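Local coordinates for putative 2-dehydro-3-deoxygalactonokinase (Sinorhizobium meliloti, PDB 3T69), which probably phosphorylates 2-dehydro-3-deoxy-D-galactonate with ATP, a step in the breakdown of galactose through the DeLey-Doudoroff pathway, at residues I85-A90 against L114-R119. Sequence-based numbering, arbitrary orientation.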
ATOM      1  N   ILE B  85       0.360 -18.128 -21.836  1.00 39.80           N
ATOM      2  CA  ILE B  85      -0.656 -18.997 -22.346  1.00 39.03           C
ATOM      3  C   ILE B  85      -1.843 -18.575 -21.536  1.00 40.48           C
ATOM      4  O   ILE B  85      -1.770 -18.344 -20.301  1.00 39.69           O
ATOM      5  CB  ILE B  85      -0.335 -20.522 -22.113  1.00 38.59           C
ATOM      6  CG1 ILE B  85       0.908 -20.967 -22.878  1.00 34.74           C
ATOM      7  CG2 ILE B  85      -1.539 -21.406 -22.475  1.00 37.64           C
ATOM      8  CD1 ILE B  85       1.539 -22.312 -22.322  1.00 33.80           C
ATOM      9  N   GLU B  86      -2.961 -18.492 -22.220  1.00 41.74           N
ATOM     10  CA  GLU B  86      -4.118 -17.984 -21.571  1.00 43.11           C
ATOM     11  C   GLU B  86      -4.898 -19.108 -20.849  1.00 43.75           C
ATOM     12  O   GLU B  86      -4.789 -20.293 -21.207  1.00 44.92           O
ATOM     13  CB  GLU B  86      -4.880 -17.106 -22.548  1.00 42.77           C
ATOM     14  CG  GLU B  86      -5.911 -17.716 -23.418  1.00 45.41           C
ATOM     15  CD  GLU B  86      -6.842 -16.586 -23.966  1.00 51.29           C
ATOM     16  OE1 GLU B  86      -7.660 -16.059 -23.131  1.00 49.55           O
ATOM     17  OE2 GLU B  86      -6.696 -16.193 -25.181  1.00 49.20           O
ATOM     18  N   THR B  87      -5.596 -18.735 -19.784  1.00 43.53           N
ATOM     19  CA  THR B  87      -6.257 -19.667 -18.920  1.00 43.87           C
ATOM     20  C   THR B  87      -7.694 -19.761 -19.380  1.00 45.29           C
ATOM     21  O   THR B  87      -8.238 -18.821 -19.876  1.00 45.22           O
ATOM     22  CB  THR B  87      -6.280 -19.157 -17.465  1.00 43.84           C
ATOM     23  OG1 THR B  87      -6.944 -17.878 -17.414  1.00 43.26           O
ATOM     24  CG2 THR B  87      -4.898 -19.055 -16.912  1.00 41.25           C
ATOM     25  N   PRO B  88      -8.336 -20.903 -19.194  1.00 47.14           N
ATOM     26  CA  PRO B  88      -7.785 -22.116 -18.607  1.00 47.53           C
ATOM     27  C   PRO B  88      -6.735 -22.683 -19.552  1.00 47.74           C
ATOM     28  O   PRO B  88      -6.855 -22.545 -20.769  1.00 47.07           O
ATOM     29  CB  PRO B  88      -8.995 -23.052 -18.520  1.00 47.06           C
ATOM     30  CG  PRO B  88     -10.222 -22.122 -18.708  1.00 48.48           C
ATOM     31  CD  PRO B  88      -9.715 -21.109 -19.684  1.00 47.90           C
ATOM     32  N   ALA B  89      -5.709 -23.274 -18.966  1.00 47.77           N
ATOM     33  CA  ALA B  89      -4.584 -23.714 -19.710  1.00 48.87           C
ATOM     34  C   ALA B  89      -4.181 -25.028 -19.119  1.00 50.11           C
ATOM     35  O   ALA B  89      -4.070 -25.176 -17.878  1.00 50.36           O
ATOM     36  CB  ALA B  89      -3.437 -22.713 -19.573  1.00 48.80           C
ATOM     37  N   ALA B  90      -3.949 -25.993 -20.005  1.00 50.73           N
ATOM     38  CA  ALA B  90      -3.397 -27.270 -19.579  1.00 50.90           C
ATOM     39  C   ALA B  90      -1.909 -27.074 -19.287  1.00 50.26           C
ATOM     40  O   ALA B  90      -1.150 -26.633 -20.153  1.00 50.56           O
ATOM     41  CB  ALA B  90      -3.615 -28.322 -20.680  1.00 50.83           C
ATOM     42  N   LEU B 114       1.384 -17.553 -17.480  1.00 38.14           N
ATOM     43  CA  LEU B 114      -0.044 -17.598 -17.749  1.00 38.44           C
ATOM     44  C   LEU B 114      -0.754 -16.220 -17.652  1.00 38.44           C
ATOM     45  O   LEU B 114      -0.426 -15.399 -16.827  1.00 39.07           O
ATOM     46  CB  LEU B 114      -0.732 -18.613 -16.824  1.00 37.90           C
ATOM     47  CG  LEU B 114      -0.180 -20.046 -16.761  1.00 37.70           C
ATOM     48  CD1 LEU B 114      -0.945 -20.883 -15.761  1.00 39.51           C
ATOM     49  CD2 LEU B 114      -0.253 -20.739 -18.082  1.00 39.12           C
ATOM     50  N   ALA B 115      -1.740 -15.988 -18.495  1.00 38.49           N
ATOM     51  CA  ALA B 115      -2.536 -14.791 -18.403  1.00 38.64           C
ATOM     52  C   ALA B 115      -4.012 -15.138 -18.279  1.00 39.36           C
ATOM     53  O   ALA B 115      -4.514 -16.010 -18.994  1.00 39.21           O
ATOM     54  CB  ALA B 115      -2.320 -13.901 -19.613  1.00 38.42           C
ATOM     55  N   GLN B 116      -4.681 -14.441 -17.366  1.00 39.73           N
ATOM     56  CA  GLN B 116      -6.104 -14.446 -17.290  1.00 41.38           C
ATOM     57  C   GLN B 116      -6.566 -13.181 -18.007  1.00 41.94           C
ATOM     58  O   GLN B 116      -6.308 -12.074 -17.564  1.00 42.21           O
ATOM     59  CB  GLN B 116      -6.530 -14.488 -15.827  1.00 41.49           C
ATOM     60  CG  GLN B 116      -7.979 -14.915 -15.621  1.00 42.28           C
ATOM     61  CD  GLN B 116      -8.364 -15.036 -14.143  1.00 44.36           C
ATOM     62  OE1 GLN B 116      -8.775 -16.108 -13.696  1.00 44.48           O
ATOM     63  NE2 GLN B 116      -8.237 -13.925 -13.378  1.00 42.90           N
ATOM     64  N   ARG B 117      -7.201 -13.348 -19.158  1.00 42.90           N
ATOM     65  CA  ARG B 117      -7.552 -12.214 -20.028  1.00 43.84           C
ATOM     66  C   ARG B 117      -8.879 -11.493 -19.703  1.00 44.70           C
ATOM     67  O   ARG B 117      -9.125 -10.402 -20.183  1.00 44.50           O
ATOM     68  CB  ARG B 117      -7.495 -12.633 -21.500  1.00 43.15           C
ATOM     69  CG  ARG B 117      -6.069 -12.789 -21.998  1.00 44.74           C
ATOM     70  CD  ARG B 117      -5.922 -12.782 -23.534  1.00 47.88           C
ATOM     71  NE  ARG B 117      -4.713 -12.033 -23.903  1.00 49.10           N
ATOM     72  CZ  ARG B 117      -4.721 -10.751 -24.271  1.00 50.20           C
ATOM     73  NH1 ARG B 117      -5.890 -10.084 -24.375  1.00 48.62           N
ATOM     74  NH2 ARG B 117      -3.563 -10.136 -24.541  1.00 49.43           N
ATOM     75  N   ASP B 118      -9.737 -12.092 -18.903  1.00 46.50           N
ATOM     76  CA  ASP B 118     -10.965 -11.427 -18.499  1.00 48.90           C
ATOM     77  C   ASP B 118     -10.724  -9.915 -18.308  1.00 49.81           C
ATOM     78  O   ASP B 118      -9.861  -9.503 -17.523  1.00 49.45           O
ATOM     79  CB  ASP B 118     -11.451 -12.075 -17.207  1.00 49.30           C
ATOM     80  CG  ASP B 118     -12.803 -11.553 -16.738  1.00 53.40           C
ATOM     81  OD1 ASP B 118     -13.439 -12.322 -15.975  1.00 58.93           O
ATOM     82  OD2 ASP B 118     -13.234 -10.398 -17.076  1.00 53.76           O
ATOM     83  N   ARG B 119     -11.479  -9.085 -19.026  1.00 50.98           N
ATOM     84  CA  ARG B 119     -11.369  -7.627 -18.852  1.00 51.85           C
ATOM     85  C   ARG B 119     -11.700  -7.118 -17.455  1.00 51.57           C
ATOM     86  O   ARG B 119     -11.013  -6.227 -16.952  1.00 51.82           O
ATOM     87  CB  ARG B 119     -12.130  -6.867 -19.927  1.00 52.18           C
ATOM     88  CG  ARG B 119     -11.281  -6.705 -21.174  1.00 54.82           C
ATOM     89  CD  ARG B 119     -12.086  -6.298 -22.392  1.00 60.02           C
ATOM     90  NE  ARG B 119     -11.338  -6.594 -23.619  1.00 65.29           N
ATOM     91  CZ  ARG B 119     -10.295  -5.878 -24.056  1.00 68.54           C
ATOM     92  NH1 ARG B 119      -9.862  -4.812 -23.355  1.00 66.16           N
ATOM     93  NH2 ARG B 119      -9.671  -6.241 -25.186  1.00 68.17           N
TER
HETATM   94  O   HOH W   1      -8.335 -15.853 -20.262  1.00 35.91           O
HETATM   95  O   HOH W   2      -9.545 -17.638 -16.171  1.00 39.26           O
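A115 bonds to segment 85-90 through both its N-H and its carbonyl: its N donates to I85 O at 3.0 Å, and its O accepts from T87 N at 3.0 Å, the second bond the more bent at 144°. Two waters carry the pairing past the last bridge. One is gripped by three groups, giving protons to E86 OE1 and T87 O and accepting from R117 N; the other takes the T87 hydroxyl proton and donates to Q116 OE1, which is also held by F166 N. Strand 84-86 runs parallel to strand 108-116; a cis peptide before P88 then carries the chain into strand 89-90, antiparallel to strand 162-169, linking two sheets of this probable ASKHA-superfamily kinase. OG1 of T87 sits between its backbone N and carbonyl carbon (chi1 58°), which points it at Q116, 3.6 Å from Q116 CG, and leaves CG2 4.2 Å from L114 CB. A valine here, lacking the hydroxyl, would probably break the water link to Q116. L114 CD2 lies 4.0 Å from both I85 CB and A89 CB. At the outer edge the E86 and R117 side chains cross at about a right angle, E86 OE1 3.7 Å from R117 CD, while R117 NH1 pairs with a bound sulfate.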